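PDB 3K5J: suppressor of fused family protein from Neisseria gonorrhoeae, which is of unknown function but resembles the N-terminal domain of human Sufu and may, like it, serve in protein binding. Local coordinates for residues A[5-9]-A[37-41]; A[15-19]-A[43-47]; A[144-150]-A[175-181]. All blocks are in the same frame, centred on the assembly; numbering follows the deposited sequence. Where two conformers were deposited one is given.

Overall arrangement
Contacts 1 and 2 follow one another along the same two pieces of chain. In contact 1 helix 2-15 lies beside strand 39-43; in contact 2 the turn that ends this helix meets the exit of this strand, and the two centres are about 16 Å apart. Contact 3 is built separately, where helix 145-150 is covered by the C-terminal tail. Its centre is about 34 Å from that of contact 1, on the opposite side of the chain's centre, and its nearest atoms stay about 19 Å from contact 2. Contacts 2 and 3 both hold sulfate ions, probably from the crystallisation liquor: one at the turn of contact 2, and in contact 3 one at the helix N-terminus and one on R148.

Contact 1. Residues A[5-9]-A[37-41]; sequences NQTVL and DFQVF
N5 and L9 of helix 2-15 face Q39 and F41 at the start of strand 39-43, the short helix and strand axes running almost parallel, 12° apart, with a closest approach of 10.1 Å. Side chains fill the space between; the N5 end of the contact is polar, the L9 end apolar. The N5 side chain leaves the helix with CG anti to its carbonyl carbon (chi1 -67°), which carries the amide over to the loop before the strand. There ND2 gives a hydrogen bond to the backbone O of D37 at 2.9 Å; the bond is somewhat bent, with an N-H...O angle of 146°, and the donor stands tilted from the carbonyl plane. OD1 of the same amide is hydrogen-bonded to S57 OG on the adjacent strand 52-57, so both ends of the amide are used and its rotation is fixed. Q39 crosses N5 at a slant, its amide plane turned steeply from that of N5. Its OE1 packs against N5 CB at 3.4 Å, while its NE2 is committed to the backbone O of F24 on the other flanking strand.

One helical turn further on, the F41 ring takes over. L9 CB sits over one ring face, 4.2 Å from the centroid, in a CH-pi contact, and L9 CD1 reaches the CD1-CE1 side of the ring. V8 CG1 comes obliquely to CE2 at 3.9 Å, and the backbone O of N5 approaches CZ at 3.6 Å. That carbonyl already accepts the helical bond from L9 N. F41 is thus one of the side chains on which the helix rests, with I21 beside it, whereas the buried amide of N5 ties the helix to the loop before strand 39-43 and to strand 52-57 through directional bonds, which probably helps fix its position along the strand.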
loop_
_atom_site.group_PDB
_atom_site.type_symbol
_atom_site.label_atom_id
_atom_site.label_comp_id
_atom_site.label_asym_id
_atom_site.label_seq_id
_atom_site.Cartn_x
_atom_site.Cartn_y
_atom_site.Cartn_z
ATOM N N ASN A 5 -5.308 -5.613 15.911
ATOM C CA ASN A 5 -4.483 -6.303 14.940
ATOM C C ASN A 5 -5.081 -7.655 14.542
ATOM O O ASN A 5 -4.999 -8.076 13.368
ATOM C CB ASN A 5 -3.069 -6.497 15.485
ATOM C CG ASN A 5 -2.298 -5.193 15.650
ATOM O OD1 ASN A 5 -2.592 -4.208 14.938
ATOM N ND2 ASN A 5 -1.374 -5.171 16.586
ATOM N N GLN A 6 -5.669 -8.341 15.522
ATOM C CA GLN A 6 -6.306 -9.620 15.246
ATOM C C GLN A 6 -7.547 -9.409 14.360
ATOM O O GLN A 6 -7.834 -10.277 13.505
ATOM C CB GLN A 6 -6.611 -10.387 16.528
ATOM C CG GLN A 6 -7.281 -11.749 16.282
ATOM C CD GLN A 6 -6.421 -12.693 15.506
ATOM O OE1 GLN A 6 -5.239 -12.861 15.801
ATOM N NE2 GLN A 6 -7.007 -13.353 14.515
ATOM N N THR A 7 -8.297 -8.316 14.548
ATOM C CA THR A 7 -9.398 -8.012 13.610
ATOM C C THR A 7 -8.886 -7.843 12.179
ATOM O O THR A 7 -9.483 -8.381 11.253
ATOM C CB THR A 7 -10.301 -6.836 14.028
ATOM O OG1 THR A 7 -9.676 -5.568 13.784
ATOM C CG2 THR A 7 -10.800 -7.016 15.495
ATOM N N VAL A 8 -7.767 -7.163 12.009
ATOM C CA VAL A 8 -7.175 -7.002 10.684
ATOM C C VAL A 8 -6.738 -8.358 10.126
ATOM O O VAL A 8 -7.043 -8.709 8.977
ATOM C CB VAL A 8 -6.020 -5.978 10.691
ATOM C CG1 VAL A 8 -5.255 -5.950 9.348
ATOM C CG2 VAL A 8 -6.511 -4.578 11.095
ATOM N N LEU A 9 -6.015 -9.126 10.923
ATOM C CA LEU A 9 -5.543 -10.440 10.479
ATOM C C LEU A 9 -6.708 -11.331 10.056
ATOM O O LEU A 9 -6.645 -11.975 9.010
ATOM C CB LEU A 9 -4.750 -11.123 11.579
ATOM C CG LEU A 9 -4.218 -12.541 11.301
ATOM C CD1 LEU A 9 -3.427 -12.619 10.000
ATOM C CD2 LEU A 9 -3.444 -13.043 12.513
ATOM N N ASP A 37 2.357 -1.039 18.953
ATOM C CA ASP A 37 1.717 -2.283 18.496
ATOM C C ASP A 37 1.468 -2.367 16.988
ATOM O O ASP A 37 0.918 -3.364 16.524
ATOM C CB ASP A 37 0.399 -2.608 19.214
ATOM C CG ASP A 37 0.542 -2.604 20.692
ATOM O OD1 ASP A 37 1.480 -3.258 21.181
ATOM O OD2 ASP A 37 -0.305 -1.921 21.372
ATOM N N PHE A 38 1.949 -1.394 16.223
ATOM C CA PHE A 38 1.789 -1.448 14.770
ATOM C C PHE A 38 2.358 -2.739 14.225
ATOM O O PHE A 38 3.442 -3.190 14.613
ATOM C CB PHE A 38 2.518 -0.262 14.115
ATOM C CG PHE A 38 2.454 -0.254 12.607
ATOM C CD1 PHE A 38 1.306 0.135 11.941
ATOM C CD2 PHE A 38 3.583 -0.571 11.868
ATOM C CE1 PHE A 38 1.255 0.149 10.584
ATOM C CE2 PHE A 38 3.550 -0.508 10.490
ATOM C CZ PHE A 38 2.376 -0.171 9.841
ATOM N N GLN A 39 1.637 -3.331 13.267
ATOM C CA GLN A 39 2.101 -4.523 12.578
ATOM C C GLN A 39 2.076 -4.350 11.060
ATOM O O GLN A 39 1.406 -3.481 10.514
ATOM C CB GLN A 39 1.268 -5.772 12.901
ATOM C CG GLN A 39 1.391 -6.231 14.331
ATOM C CD GLN A 39 0.987 -7.675 14.543
ATOM O OE1 GLN A 39 -0.078 -7.953 15.075
ATOM N NE2 GLN A 39 1.816 -8.604 14.039
ATOM N N VAL A 40 2.829 -5.220 10.387
ATOM C CA VAL A 40 2.639 -5.471 8.955
ATOM C C VAL A 40 2.315 -6.954 8.827
ATOM O O VAL A 40 2.948 -7.794 9.479
ATOM C CB VAL A 40 3.891 -5.087 8.120
ATOM C CG1 VAL A 40 3.830 -5.600 6.666
ATOM C CG2 VAL A 40 4.047 -3.542 8.174
ATOM N N PHE A 41 1.354 -7.256 7.988
ATOM C CA PHE A 41 1.010 -8.642 7.621
ATOM C C PHE A 41 1.434 -8.907 6.193
ATOM O O PHE A 41 1.267 -8.055 5.339
ATOM C CB PHE A 41 -0.496 -8.906 7.777
ATOM C CG PHE A 41 -0.951 -8.862 9.209
ATOM C CD1 PHE A 41 -0.546 -9.852 10.092
ATOM C CD2 PHE A 41 -1.774 -7.833 9.685
ATOM C CE1 PHE A 41 -0.954 -9.807 11.422
ATOM C CE2 PHE A 41 -2.194 -7.801 11.020
ATOM C CZ PHE A 41 -1.777 -8.757 11.894
#

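Contact 2. Residues A[15-19]-A[43-47]; sequences FWKHH and VIPNH. With SO4 (sulfate ion), chain C.
A type I beta turn, W16 to H19, ends helix 2-15 and packs against the loop that leaves strand 39-43. V43 brings its two methyls to the W16 indole: CG1 lies over one face in a CH-pi contact, 4.2 Å from the five-membered ring centroid, and CG2 touches CE3 at 3.7 Å. The opposite indole face is taken by F15 CD2. At H19, the last residue of the turn, the N46 amide lies nearly flat on the imidazole, the planes 19° apart, with ND2 3.3 Å above the ring. That ND2 donates to the backbone O of H18 at 2.9 Å in a nearly straight bond (166°), although it reaches the oxygen from above the carbonyl plane. The ring edge carries CD2 to within 3.1 Å of I44 O. On its other side H19 ND1 donates to O4 of a sulfate ion at 2.7 Å, and H18 N joins it on the same oxygen. E50 OE1 is hydrogen-bonded to both H19 NE2 and N46 N. Acceptors at ND1 and NE2 alike are consistent with both nitrogens carrying protons, and so with a positively charged imidazole, at least in this sulfate-bound crystal.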
loop_
_atom_site.group_PDB
_atom_site.type_symbol
_atom_site.label_atom_id
_atom_site.label_comp_id
_atom_site.label_asym_id
_atom_site.label_seq_id
_atom_site.Cartn_x
_atom_site.Cartn_y
_atom_site.Cartn_z
ATOM N N PHE A 15 -10.410 -13.113 3.513
ATOM C CA PHE A 15 -10.348 -12.760 2.103
ATOM C C PHE A 15 -9.460 -13.752 1.340
ATOM O O PHE A 15 -9.815 -14.214 0.265
ATOM C CB PHE A 15 -9.878 -11.303 1.928
ATOM C CG PHE A 15 -9.889 -10.877 0.494
ATOM C CD1 PHE A 15 -11.081 -10.677 -0.134
ATOM C CD2 PHE A 15 -8.742 -10.772 -0.236
ATOM C CE1 PHE A 15 -11.121 -10.385 -1.457
ATOM C CE2 PHE A 15 -8.790 -10.459 -1.576
ATOM C CZ PHE A 15 -10.008 -10.263 -2.166
ATOM N N TRP A 16 -8.309 -14.084 1.931
ATOM C CA TRP A 16 -7.393 -15.085 1.388
ATOM C C TRP A 16 -7.413 -16.372 2.232
ATOM O O TRP A 16 -6.420 -16.729 2.879
ATOM C CB TRP A 16 -5.998 -14.533 1.279
ATOM C CG TRP A 16 -5.814 -13.449 0.252
ATOM C CD1 TRP A 16 -5.781 -13.621 -1.095
ATOM C CD2 TRP A 16 -5.577 -12.053 0.485
ATOM N NE1 TRP A 16 -5.562 -12.420 -1.717
ATOM C CE2 TRP A 16 -5.410 -11.445 -0.770
ATOM C CE3 TRP A 16 -5.511 -11.260 1.613
ATOM C CZ2 TRP A 16 -5.204 -10.088 -0.910
ATOM C CZ3 TRP A 16 -5.290 -9.874 1.460
ATOM C CH2 TRP A 16 -5.114 -9.331 0.223
ATOM N N LYS A 17 -8.537 -17.103 2.148
ATOM C CA LYS A 17 -8.818 -18.260 2.996
ATOM C C LYS A 17 -7.742 -19.342 2.887
ATOM O O LYS A 17 -7.448 -20.052 3.891
ATOM C CB LYS A 17 -10.216 -18.832 2.663
ATOM C CG LYS A 17 -10.601 -20.104 3.432
ATOM N N HIS A 18 -7.151 -19.468 1.701
ATOM C CA HIS A 18 -6.182 -20.553 1.478
ATOM C C HIS A 18 -4.754 -20.109 1.356
ATOM O O HIS A 18 -3.935 -20.802 0.763
ATOM C CB HIS A 18 -6.647 -21.377 0.261
ATOM C CG HIS A 18 -7.988 -21.967 0.480
ATOM N ND1 HIS A 18 -8.191 -22.948 1.426
ATOM C CD2 HIS A 18 -9.210 -21.639 -0.001
ATOM C CE1 HIS A 18 -9.475 -23.242 1.475
ATOM N NE2 HIS A 18 -10.119 -22.461 0.626
ATOM N N HIS A 19 -4.430 -18.938 1.934
ATOM C CA HIS A 19 -3.054 -18.463 1.957
ATOM C C HIS A 19 -2.555 -18.344 3.386
ATOM O O HIS A 19 -3.343 -18.023 4.296
ATOM C CB HIS A 19 -2.945 -17.085 1.262
ATOM C CG HIS A 19 -3.074 -17.156 -0.229
ATOM N ND1 HIS A 19 -4.277 -17.407 -0.864
ATOM C CD2 HIS A 19 -2.144 -17.051 -1.207
ATOM C CE1 HIS A 19 -4.080 -17.425 -2.171
ATOM N NE2 HIS A 19 -2.797 -17.232 -2.404
ATOM N N VAL A 43 0.911 -11.582 3.132
ATOM C CA VAL A 43 0.134 -12.645 2.542
ATOM C C VAL A 43 1.075 -13.350 1.537
ATOM O O VAL A 43 1.540 -12.726 0.575
ATOM C CB VAL A 43 -1.142 -12.145 1.855
ATOM C CG1 VAL A 43 -1.995 -13.320 1.374
ATOM C CG2 VAL A 43 -1.950 -11.197 2.783
ATOM N N ILE A 44 1.357 -14.606 1.808
ATOM C CA ILE A 44 2.363 -15.365 1.088
ATOM C C ILE A 44 1.725 -16.073 -0.097
ATOM O O ILE A 44 0.693 -16.735 0.049
ATOM C CB ILE A 44 2.989 -16.394 2.050
ATOM C CG1 ILE A 44 3.712 -15.670 3.186
ATOM C CG2 ILE A 44 3.982 -17.326 1.333
ATOM C CD1 ILE A 44 3.915 -16.537 4.455
ATOM N N PRO A 45 2.345 -15.950 -1.291
ATOM C CA PRO A 45 1.791 -16.623 -2.461
ATOM C C PRO A 45 1.834 -18.151 -2.295
ATOM O O PRO A 45 2.783 -18.692 -1.703
ATOM C CB PRO A 45 2.699 -16.146 -3.608
ATOM C CG PRO A 45 3.943 -15.699 -2.986
ATOM C CD PRO A 45 3.548 -15.190 -1.620
ATOM N N ASN A 46 0.871 -18.805 -2.904
ATOM C CA ASN A 46 0.886 -20.270 -2.995
ATOM C C ASN A 46 1.676 -20.800 -4.204
ATOM O O ASN A 46 2.034 -21.969 -4.213
ATOM C CB ASN A 46 -0.527 -20.771 -3.082
ATOM C CG ASN A 46 -1.263 -20.695 -1.768
ATOM O OD1 ASN A 46 -0.636 -20.839 -0.705
ATOM N ND2 ASN A 46 -2.596 -20.509 -1.831
ATOM N N HIS A 47 1.871 -19.958 -5.220
ATOM C CA HIS A 47 2.598 -20.328 -6.447
ATOM C C HIS A 47 3.370 -19.179 -7.022
ATOM O O HIS A 47 3.179 -18.046 -6.607
ATOM C CB HIS A 47 1.621 -20.832 -7.479
ATOM C CG HIS A 47 0.748 -21.889 -6.942
ATOM N ND1 HIS A 47 1.213 -23.161 -6.686
ATOM C CD2 HIS A 47 -0.540 -21.860 -6.538
ATOM C CE1 HIS A 47 0.231 -23.880 -6.173
ATOM N NE2 HIS A 47 -0.839 -23.113 -6.067
HETATM S S SO4 C . -7.749 -17.757 -1.674
HETATM O O1 SO4 C . -7.128 -18.669 -2.651
HETATM O O2 SO4 C . -7.808 -16.398 -2.275
HETATM O O3 SO4 C . -9.106 -18.255 -1.397
HETATM O O4 SO4 C . -6.907 -17.800 -0.499
#

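Contact 3. Residues A[144-150]-A[175-181]; sequences TQTERLF and RASTVWQ. With SO4 (sulfate ion), chain D; SO4 (sulfate ion), chain E.
E147 and T144 form a capping box at the start of helix 145-150, and the E147 side chain goes on to tie this helix to the C-terminal tail 175-181. From CB the chain turns so that CG lies beside the backbone N (chi1 -69°), and then runs extended. CG meets V179 CG2 at 3.8 Å. At the tip R175 grips the carboxylate end-on, the two planes nearly coplanar: NH2 reaches OE1 at 2.8 Å and NH1 reaches OE2 at 2.9 Å, each on a syn lone pair. OE1 also accepts from T144 N, above the carboxylate plane, while E147 N returns a bond to T144 OG1. OE2 takes two more bonds, from T178 N on its anti side and from T178 OG1. Five donors thus hold this buried carboxylate, which probably keeps it charged. Beyond it V179 CG1 sits over the centre of the F150 ring, 3.8 Å from the centroid, and H154 stacks on that ring. A sulfate ion lies at the helix start, where T146 N and T146 OG1 both donate to its O2, the hydroxyl OG1 standing 2.7 Å from that oxygen.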
loop_
_atom_site.group_PDB
_atom_site.type_symbol
_atom_site.label_atom_id
_atom_site.label_comp_id
_atom_site.label_asym_id
_atom_site.label_seq_id
_atom_site.Cartn_x
_atom_site.Cartn_y
_atom_site.Cartn_z
ATOM N N THR A 144 4.897 6.210 -11.925
ATOM C CA THR A 144 6.187 6.628 -12.453
ATOM C C THR A 144 6.436 8.087 -12.025
ATOM O O THR A 144 5.514 8.813 -11.623
ATOM C CB THR A 144 6.239 6.514 -13.976
ATOM O OG1 THR A 144 5.481 7.582 -14.542
ATOM C CG2 THR A 144 5.751 5.141 -14.484
ATOM N N GLN A 145 7.675 8.529 -12.193
ATOM C CA GLN A 145 8.024 9.888 -11.782
ATOM C C GLN A 145 7.308 10.923 -12.643
ATOM O O GLN A 145 6.852 11.965 -12.128
ATOM C CB GLN A 145 9.537 10.097 -11.793
ATOM C CG GLN A 145 10.211 9.303 -10.697
ATOM C CD GLN A 145 11.689 9.536 -10.650
ATOM O OE1 GLN A 145 12.120 10.691 -10.514
ATOM N NE2 GLN A 145 12.485 8.456 -10.627
ATOM N N THR A 146 7.154 10.618 -13.922
ATOM C CA THR A 146 6.431 11.514 -14.804
ATOM C C THR A 146 4.917 11.509 -14.568
ATOM O O THR A 146 4.277 12.550 -14.700
ATOM C CB THR A 146 6.813 11.304 -16.255
ATOM O OG1 THR A 146 6.552 9.966 -16.719
ATOM C CG2 THR A 146 8.274 11.615 -16.456
ATOM N N GLU A 147 4.359 10.363 -14.177
ATOM C CA GLU A 147 2.979 10.317 -13.701
ATOM C C GLU A 147 2.757 11.175 -12.465
ATOM O O GLU A 147 1.727 11.849 -12.367
ATOM C CB GLU A 147 2.519 8.862 -13.489
ATOM C CG GLU A 147 2.366 8.084 -14.792
ATOM C CD GLU A 147 2.274 6.592 -14.628
ATOM O OE1 GLU A 147 2.460 6.095 -13.492
ATOM O OE2 GLU A 147 2.013 5.918 -15.664
ATOM N N ARG A 148 3.676 11.141 -11.521
ATOM C CA ARG A 148 3.575 11.987 -10.339
ATOM C C ARG A 148 3.527 13.451 -10.748
ATOM O O ARG A 148 2.704 14.231 -10.261
ATOM C CB ARG A 148 4.743 11.740 -9.390
ATOM C CG ARG A 148 4.971 12.818 -8.335
ATOM C CD ARG A 148 3.806 12.933 -7.364
ATOM N NE ARG A 148 4.057 14.023 -6.426
ATOM C CZ ARG A 148 3.508 15.224 -6.522
ATOM N NH1 ARG A 148 2.661 15.469 -7.506
ATOM N NH2 ARG A 148 3.809 16.173 -5.628
ATOM N N LEU A 149 4.444 13.825 -11.638
ATOM C CA LEU A 149 4.484 15.230 -12.103
ATOM C C LEU A 149 3.180 15.635 -12.783
ATOM O O LEU A 149 2.660 16.765 -12.564
ATOM C CB LEU A 149 5.690 15.454 -13.024
ATOM C CG LEU A 149 5.785 16.889 -13.567
ATOM C CD1 LEU A 149 6.016 17.872 -12.441
ATOM C CD2 LEU A 149 6.898 16.942 -14.608
ATOM N N PHE A 150 2.638 14.764 -13.614
ATOM C CA PHE A 150 1.374 14.957 -14.273
ATOM C C PHE A 150 0.290 15.364 -13.291
ATOM O O PHE A 150 -0.521 16.183 -13.620
ATOM C CB PHE A 150 1.024 13.669 -15.057
ATOM C CG PHE A 150 -0.300 13.650 -15.740
ATOM C CD1 PHE A 150 -1.393 13.139 -15.112
ATOM C CD2 PHE A 150 -0.427 14.023 -17.061
ATOM C CE1 PHE A 150 -2.599 13.073 -15.731
ATOM C CE2 PHE A 150 -1.636 13.953 -17.669
ATOM C CZ PHE A 150 -2.711 13.464 -17.001
ATOM N N ARG A 175 7.418 -0.892 -15.833
ATOM C CA ARG A 175 6.352 -0.637 -16.786
ATOM C C ARG A 175 6.519 0.738 -17.422
ATOM O O ARG A 175 7.042 1.656 -16.797
ATOM C CB ARG A 175 4.967 -0.750 -16.169
ATOM C CG ARG A 175 4.598 0.299 -15.158
ATOM C CD ARG A 175 3.078 0.298 -14.902
ATOM N NE ARG A 175 2.690 1.256 -13.888
ATOM C CZ ARG A 175 2.460 2.558 -14.092
ATOM N NH1 ARG A 175 2.555 3.122 -15.312
ATOM N NH2 ARG A 175 2.122 3.317 -13.062
ATOM N N ALA A 176 6.010 0.896 -18.638
ATOM C CA ALA A 176 6.024 2.190 -19.285
ATOM C C ALA A 176 5.131 3.177 -18.560
ATOM O O ALA A 176 4.058 2.827 -18.022
ATOM C CB ALA A 176 5.574 2.073 -20.725
ATOM N N SER A 177 5.538 4.426 -18.569
ATOM C CA SER A 177 4.622 5.503 -18.171
ATOM C C SER A 177 3.424 5.579 -19.084
ATOM O O SER A 177 3.518 5.259 -20.276
ATOM C CB SER A 177 5.292 6.859 -18.204
ATOM O OG SER A 177 6.150 7.003 -17.110
ATOM N N THR A 178 2.301 6.055 -18.536
ATOM C CA THR A 178 1.057 6.268 -19.276
ATOM C C THR A 178 0.857 7.711 -19.718
ATOM O O THR A 178 -0.148 8.019 -20.365
ATOM C CB THR A 178 -0.146 5.864 -18.433
ATOM O OG1 THR A 178 -0.252 6.696 -17.253
ATOM C CG2 THR A 178 -0.082 4.404 -18.118
ATOM N N VAL A 179 1.773 8.575 -19.352
ATOM C CA VAL A 179 1.643 9.990 -19.679
ATOM C C VAL A 179 3.001 10.505 -20.134
ATOM O O VAL A 179 4.051 9.910 -19.864
ATOM C CB VAL A 179 1.132 10.823 -18.483
ATOM C CG1 VAL A 179 -0.249 10.348 -17.977
ATOM C CG2 VAL A 179 2.183 10.873 -17.417
ATOM N N TRP A 180 2.958 11.590 -20.899
ATOM C CA TRP A 180 4.151 12.253 -21.402
ATOM C C TRP A 180 3.900 13.752 -21.347
ATOM O O TRP A 180 2.805 14.204 -21.725
ATOM C CB TRP A 180 4.471 11.852 -22.866
ATOM C CG TRP A 180 5.620 12.659 -23.377
ATOM C CD1 TRP A 180 6.974 12.450 -23.122
ATOM C CD2 TRP A 180 5.525 13.867 -24.125
ATOM N NE1 TRP A 180 7.701 13.471 -23.692
ATOM C CE2 TRP A 180 6.840 14.347 -24.309
ATOM C CE3 TRP A 180 4.451 14.611 -24.621
ATOM C CZ2 TRP A 180 7.108 15.527 -25.005
ATOM C CZ3 TRP A 180 4.722 15.789 -25.339
ATOM C CH2 TRP A 180 6.038 16.222 -25.523
ATOM N N GLN A 181 4.851 14.515 -20.862
ATOM C CA GLN A 181 4.677 15.993 -20.922
ATOM C C GLN A 181 5.855 16.672 -21.606
ATOM O O GLN A 181 6.994 16.268 -21.408
ATOM C CB GLN A 181 4.461 16.582 -19.518
ATOM C CG GLN A 181 3.111 16.194 -18.894
ATOM C CD GLN A 181 2.890 16.825 -17.510
ATOM O OE1 GLN A 181 3.686 16.630 -16.592
ATOM N NE2 GLN A 181 1.818 17.599 -17.375
HETATM S S SO4 D . 9.452 7.780 -16.578
HETATM O O1 SO4 D . 10.110 8.691 -17.483
HETATM O O2 SO4 D . 8.592 8.482 -15.697
HETATM O O3 SO4 D . 8.648 6.898 -17.464
HETATM O O4 SO4 D . 10.433 6.939 -15.851
HETATM S S SO4 E . 6.323 15.226 -3.405
HETATM O O1 SO4 E . 7.205 15.958 -4.332
HETATM O O2 SO4 E . 5.229 16.145 -3.135
HETATM O O3 SO4 E . 5.839 13.997 -4.111
HETATM O O4 SO4 E . 7.047 14.973 -2.146
HETATM O O HOH W 1 6.437 10.300 -19.400
HETATM O O HOH W 2 2.235 18.669 -14.402
#